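Local coordinates for protein type III Pentaketide Synthase (Neurospora crassa, PDB 3EUO) that probably transfers acyl groups to build pentaketide chains, as a type III polyketide synthase of the chalcone and stilbene synthase family, at residues Val10-Tyr15 with Ile335-Asn340; Val171-Val176 with Ser330-Ile335. One frame throughout, in Å; residues are numbered along the deposited sequence.

Interaction 1 (Val10-Tyr15 with Ile335-Asn340)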
loop_
_atom_site.group_PDB
_atom_site.type_symbol
_atom_site.label_atom_id
_atom_site.label_comp_id
_atom_site.label_asym_id
_atom_site.label_seq_id
_atom_site.Cartn_x
_atom_site.Cartn_y
_atom_site.Cartn_z
ATOM N N VAL A 10 -14.259 16.137 -4.057
ATOM C CA VAL A 10 -13.956 16.201 -2.637
ATOM C C VAL A 10 -15.250 15.979 -1.881
ATOM O O VAL A 10 -16.299 16.507 -2.261
ATOM C CB VAL A 10 -13.345 17.572 -2.250
ATOM C CG1 VAL A 10 -13.059 17.651 -0.744
ATOM C CG2 VAL A 10 -12.071 17.842 -3.051
ATOM N N GLN A 11 -15.181 15.182 -0.819
ATOM C CA GLN A 11 -16.340 14.988 0.040
ATOM C C GLN A 11 -15.928 14.977 1.501
ATOM O O GLN A 11 -15.337 14.011 1.994
ATOM C CB GLN A 11 -17.107 13.709 -0.324
ATOM C CG GLN A 11 -18.391 13.509 0.480
ATOM C CD GLN A 11 -19.462 14.542 0.160
ATOM O OE1 GLN A 11 -19.558 15.035 -0.964
ATOM N NE2 GLN A 11 -20.277 14.869 1.155
ATOM N N TYR A 12 -16.232 16.076 2.180
ATOM C CA TYR A 12 -16.078 16.150 3.619
ATOM C C TYR A 12 -17.302 15.514 4.274
ATOM O O TYR A 12 -18.386 15.504 3.678
ATOM C CB TYR A 12 -15.913 17.611 4.065
ATOM C CG TYR A 12 -14.536 18.188 3.793
ATOM C CD1 TYR A 12 -13.453 17.878 4.618
ATOM C CD2 TYR A 12 -14.315 19.055 2.711
ATOM C CE1 TYR A 12 -12.174 18.416 4.375
ATOM C CE2 TYR A 12 -13.048 19.595 2.463
ATOM C CZ TYR A 12 -11.982 19.269 3.294
ATOM O OH TYR A 12 -10.722 19.796 3.049
ATOM N N PRO A 13 -17.136 14.960 5.486
ATOM C CA PRO A 13 -18.265 14.421 6.243
ATOM C C PRO A 13 -19.210 15.524 6.746
ATOM O O PRO A 13 -18.907 16.712 6.570
ATOM C CB PRO A 13 -17.591 13.683 7.402
ATOM C CG PRO A 13 -16.262 14.347 7.549
ATOM C CD PRO A 13 -15.855 14.787 6.200
ATOM N N PRO A 14 -20.352 15.136 7.350
ATOM C CA PRO A 14 -21.416 16.075 7.742
ATOM C C PRO A 14 -21.060 17.088 8.829
ATOM O O PRO A 14 -21.657 18.169 8.864
ATOM C CB PRO A 14 -22.516 15.151 8.282
ATOM C CG PRO A 14 -22.216 13.803 7.721
ATOM C CD PRO A 14 -20.724 13.747 7.671
ATOM N N TYR A 15 -20.123 16.746 9.714
ATOM C CA TYR A 15 -19.910 17.521 10.939
ATOM C C TYR A 15 -18.689 18.436 10.871
ATOM O O TYR A 15 -17.688 18.116 10.223
ATOM C CB TYR A 15 -19.835 16.603 12.167
ATOM C CG TYR A 15 -21.069 15.753 12.370
ATOM C CD1 TYR A 15 -22.110 16.183 13.199
ATOM C CD2 TYR A 15 -21.206 14.521 11.725
ATOM C CE1 TYR A 15 -23.248 15.402 13.384
ATOM C CE2 TYR A 15 -22.345 13.732 11.904
ATOM C CZ TYR A 15 -23.357 14.181 12.737
ATOM O OH TYR A 15 -24.483 13.402 12.914
ATOM N N ILE A 335 -4.582 17.479 0.106
ATOM C CA ILE A 335 -3.943 18.095 -1.057
ATOM C C ILE A 335 -4.875 18.195 -2.263
ATOM O O ILE A 335 -4.884 19.227 -2.940
ATOM C CB ILE A 335 -2.550 17.483 -1.420
ATOM C CG1 ILE A 335 -1.809 18.354 -2.449
ATOM C CG2 ILE A 335 -2.678 16.050 -1.930
ATOM C CD1 ILE A 335 -1.640 19.818 -2.041
ATOM N N PHE A 336 -5.666 17.151 -2.529
ATOM C CA PHE A 336 -6.605 17.225 -3.658
ATOM C C PHE A 336 -7.729 18.213 -3.354
ATOM O O PHE A 336 -8.269 18.851 -4.263
ATOM C CB PHE A 336 -7.176 15.849 -4.047
ATOM C CG PHE A 336 -6.139 14.844 -4.528
ATOM C CD1 PHE A 336 -4.910 15.248 -5.034
ATOM C CD2 PHE A 336 -6.437 13.476 -4.505
ATOM C CE1 PHE A 336 -3.966 14.311 -5.476
ATOM C CE2 PHE A 336 -5.512 12.536 -4.949
ATOM C CZ PHE A 336 -4.273 12.950 -5.437
ATOM N N SER A 337 -8.068 18.337 -2.071
ATOM C CA SER A 337 -9.035 19.324 -1.609
ATOM C C SER A 337 -8.530 20.742 -1.885
ATOM O O SER A 337 -9.286 21.588 -2.368
ATOM C CB SER A 337 -9.330 19.130 -0.120
ATOM O OG SER A 337 -10.354 20.001 0.309
ATOM N N VAL A 338 -7.250 20.977 -1.587
ATOM C CA VAL A 338 -6.566 22.230 -1.945
ATOM C C VAL A 338 -6.590 22.501 -3.467
ATOM O O VAL A 338 -6.980 23.592 -3.901
ATOM C CB VAL A 338 -5.122 22.261 -1.382
ATOM C CG1 VAL A 338 -4.349 23.478 -1.894
ATOM C CG2 VAL A 338 -5.147 22.241 0.157
ATOM N N LEU A 339 -6.206 21.510 -4.272
ATOM C CA LEU A 339 -6.222 21.669 -5.732
ATOM C C LEU A 339 -7.621 21.913 -6.316
ATOM O O LEU A 339 -7.775 22.681 -7.288
ATOM C CB LEU A 339 -5.551 20.481 -6.423
ATOM C CG LEU A 339 -4.035 20.399 -6.261
ATOM C CD1 LEU A 339 -3.576 19.035 -6.719
ATOM C CD2 LEU A 339 -3.333 21.502 -7.055
ATOM N N ASN A 340 -8.630 21.275 -5.723
ATOM C CA ASN A 340 -10.016 21.497 -6.113
ATOM C C ASN A 340 -10.449 22.925 -5.773
ATOM O O ASN A 340 -11.046 23.626 -6.592
ATOM C CB ASN A 340 -10.930 20.480 -5.419
ATOM C CG ASN A 340 -12.360 20.525 -5.936
ATOM O OD1 ASN A 340 -12.597 20.580 -7.145
ATOM N ND2 ASN A 340 -13.318 20.495 -5.020
#

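Interaction 2 (Val171-Val176 with Ser330-Ile335)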
loop_
_atom_site.group_PDB
_atom_site.type_symbol
_atom_site.label_atom_id
_atom_site.label_comp_id
_atom_site.label_asym_id
_atom_site.label_seq_id
_atom_site.Cartn_x
_atom_site.Cartn_y
_atom_site.Cartn_z
ATOM N N VAL A 171 -7.416 8.391 -8.728
ATOM C CA VAL A 171 -6.459 8.621 -7.637
ATOM C C VAL A 171 -7.228 9.092 -6.407
ATOM O O VAL A 171 -7.864 10.143 -6.437
ATOM C CB VAL A 171 -5.392 9.670 -8.001
ATOM C CG1 VAL A 171 -4.209 9.586 -7.022
ATOM C CG2 VAL A 171 -4.904 9.484 -9.440
ATOM N N LEU A 172 -7.149 8.327 -5.322
ATOM C CA LEU A 172 -8.078 8.511 -4.208
ATOM C C LEU A 172 -7.386 8.539 -2.846
ATOM O O LEU A 172 -6.533 7.705 -2.568
ATOM C CB LEU A 172 -9.145 7.398 -4.231
ATOM C CG LEU A 172 -10.166 7.305 -3.079
ATOM C CD1 LEU A 172 -11.138 8.480 -3.104
ATOM C CD2 LEU A 172 -10.921 5.969 -3.120
ATOM N N ALA A 173 -7.777 9.496 -2.007
ATOM C CA ALA A 173 -7.323 9.533 -0.612
ATOM C C ALA A 173 -8.516 9.598 0.322
ATOM O O ALA A 173 -9.448 10.382 0.104
ATOM C CB ALA A 173 -6.406 10.714 -0.377
ATOM N N LEU A 174 -8.500 8.756 1.348
ATOM C CA LEU A 174 -9.529 8.791 2.377
ATOM C C LEU A 174 -8.867 8.681 3.740
ATOM O O LEU A 174 -8.069 7.770 3.980
ATOM C CB LEU A 174 -10.537 7.654 2.159
ATOM C CG LEU A 174 -11.506 7.287 3.292
ATOM C CD1 LEU A 174 -12.478 8.427 3.623
ATOM C CD2 LEU A 174 -12.273 6.023 2.929
ATOM N N GLU A 175 -9.206 9.605 4.636
ATOM C CA GLU A 175 -8.684 9.560 5.998
ATOM C C GLU A 175 -9.804 9.827 6.985
ATOM O O GLU A 175 -10.603 10.743 6.788
ATOM C CB GLU A 175 -7.543 10.569 6.213
ATOM C CG GLU A 175 -6.368 10.443 5.231
ATOM C CD GLU A 175 -5.472 9.228 5.460
ATOM O OE1 GLU A 175 -5.752 8.382 6.344
ATOM O OE2 GLU A 175 -4.462 9.119 4.730
ATOM N N VAL A 176 -9.886 8.978 8.001
ATOM C CA VAL A 176 -10.780 9.195 9.139
ATOM C C VAL A 176 -9.900 9.179 10.387
ATOM O O VAL A 176 -9.547 8.113 10.905
ATOM C CB VAL A 176 -11.888 8.119 9.240
ATOM C CG1 VAL A 176 -12.794 8.389 10.451
ATOM C CG2 VAL A 176 -12.722 8.071 7.951
ATOM N N SER A 330 -6.525 17.068 6.948
ATOM C CA SER A 330 -7.167 15.782 6.649
ATOM C C SER A 330 -6.162 14.766 6.102
ATOM O O SER A 330 -6.523 13.899 5.301
ATOM C CB SER A 330 -8.332 15.967 5.662
ATOM O OG SER A 330 -9.282 16.897 6.158
ATOM N N SER A 331 -4.911 14.879 6.556
ATOM C CA SER A 331 -3.818 13.996 6.137
ATOM C C SER A 331 -3.748 13.893 4.600
ATOM O O SER A 331 -3.807 14.921 3.919
ATOM C CB SER A 331 -3.930 12.639 6.845
ATOM O OG SER A 331 -2.869 11.772 6.490
ATOM N N SER A 332 -3.659 12.683 4.048
ATOM C CA SER A 332 -3.449 12.511 2.604
ATOM C C SER A 332 -4.559 13.089 1.713
ATOM O O SER A 332 -4.329 13.340 0.528
ATOM C CB SER A 332 -3.253 11.029 2.256
ATOM O OG SER A 332 -4.471 10.317 2.396
ATOM N N ALA A 333 -5.750 13.283 2.283
ATOM C CA ALA A 333 -6.910 13.767 1.516
ATOM C C ALA A 333 -6.911 15.283 1.290
ATOM O O ALA A 333 -7.672 15.791 0.459
ATOM C CB ALA A 333 -8.214 13.324 2.187
ATOM N N THR A 334 -6.060 16.007 2.012
ATOM C CA THR A 334 -6.128 17.466 1.987
ATOM C C THR A 334 -5.628 18.067 0.678
ATOM O O THR A 334 -6.184 19.062 0.203
ATOM C CB THR A 334 -5.348 18.114 3.149
ATOM O OG1 THR A 334 -5.646 17.427 4.367
ATOM C CG2 THR A 334 -5.740 19.583 3.299
ATOM N N ILE A 335 -4.582 17.479 0.106
ATOM C CA ILE A 335 -3.943 18.095 -1.057
ATOM C C ILE A 335 -4.875 18.195 -2.263
ATOM O O ILE A 335 -4.884 19.227 -2.940
ATOM C CB ILE A 335 -2.550 17.483 -1.420
ATOM C CG1 ILE A 335 -1.809 18.354 -2.449
ATOM C CG2 ILE A 335 -2.678 16.050 -1.930
ATOM C CD1 ILE A 335 -1.640 19.818 -2.041
#

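Interaction 1 (Val10-Tyr15 with Ile335-Asn340)
Val10, near the end of strand 4-11, presses its CG2 methyl against helix 334-342, and this is the tightly packed part of the contact. CG2 comes to 3.7 Å from Ser337 CA and to 3.5 Å from Asn340 ND2, so one methyl rests on the helix backbone and beside an amide one turn further on. The other branch, CG1, stands anti to the backbone N (chi1 179°) and lies 3.7 Å from Ser337 OG. Both methyls thus bear on Ser337, CG2 at its CA and CG1 at its OG, and the helix segment buries 70 Å² of Val10.

Beyond the strand end the contact is looser: Tyr12, partly exposed, adds 22 Å² and meets the helix mainly through its hydroxyl. Its OH lies 2.8 Å from Ser337 OG, a hydrogen bond in which either hydroxyl may be the donor. The serine oxygen also lies obliquely to the ring, 3.5 Å from Tyr12 CE2. With OG anti to its own backbone N (chi1 -175°), Ser337 directs this oxygen from a buried helix position towards the tyrosine, and Arg323 NE adds a weak bond to it. The tyrosine ring stacks with His327, and Asn340 OD1 takes a bond from Arg343 NH2. A helix lying against the end of a central sheet strand in this way fits the layered alpha/beta architecture of the thiolase fold.

Interaction 2 (Val171-Val176 with Ser330-Ile335)
Ser332 OG donates a hydrogen bond of 2.6 Å to Glu175 OE2, the shortest polar link between strand 168-175 and the loop that leads into helix 334-342. The hydroxyl approaches the carboxylate oxygen on its anti side, 21° out of the carboxylate plane. In Glu175, CG, anti to the carbonyl carbon (chi1 -55°), lies 3.5 Å from Ser330 O, and the bend at chi2 turns the carboxylate towards Ser332. The second oxygen, OE1, is gripped by Thr110 OG1, Cys111 N and Thr112 OG1, so this buried carboxylate is held through both oxygens and is probably fixed in rotation. With an alanine here, Ser332 OG would probably lose its acceptor, the three groups around OE1 would lose their shared partner, and a gap would open beside Ser331.

Ala173 CB meets Ala333 CB at 4.1 Å and also lies 3.4 Å from the hydroxyl oxygen Ser332 OG. The chain here is a type II' beta turn, Ser330 to Ala333: Ser331 has a positive phi (50°), and Ala333 N bonds to Ser330 O at 3.2 Å. Strand 168-175 is flanked in the sheet by 105-109, where Thr109 touches both Ala173 and Ser332, and by 204-211, whose Ser206 OG takes up Ala333 O; Leu174, directed away from the turn, packs on Phe77 of helix 70-96.

In the fold
The centres of the two interactions lie about 8 Å apart. Interaction 2 uses the turn leading into helix 334-342, interaction 1 the helix itself. Both reach the same nine-stranded mixed sheet, on strands 168-175 and 4-11, with only 204-211 between them. Along the chain, 10-15 comes first, then 171-176, then 330-335 running into 335-340, so interaction 2 is nested inside the loop closed by interaction 1. They also touch directly: Phe336 CE2 lies 3.7 Å from Val171 O. Helix 334-342 and the turn before it, from the C-terminal family region, thus pack on two strands of the N-terminal half, joining the two halves in the interior of the enzyme.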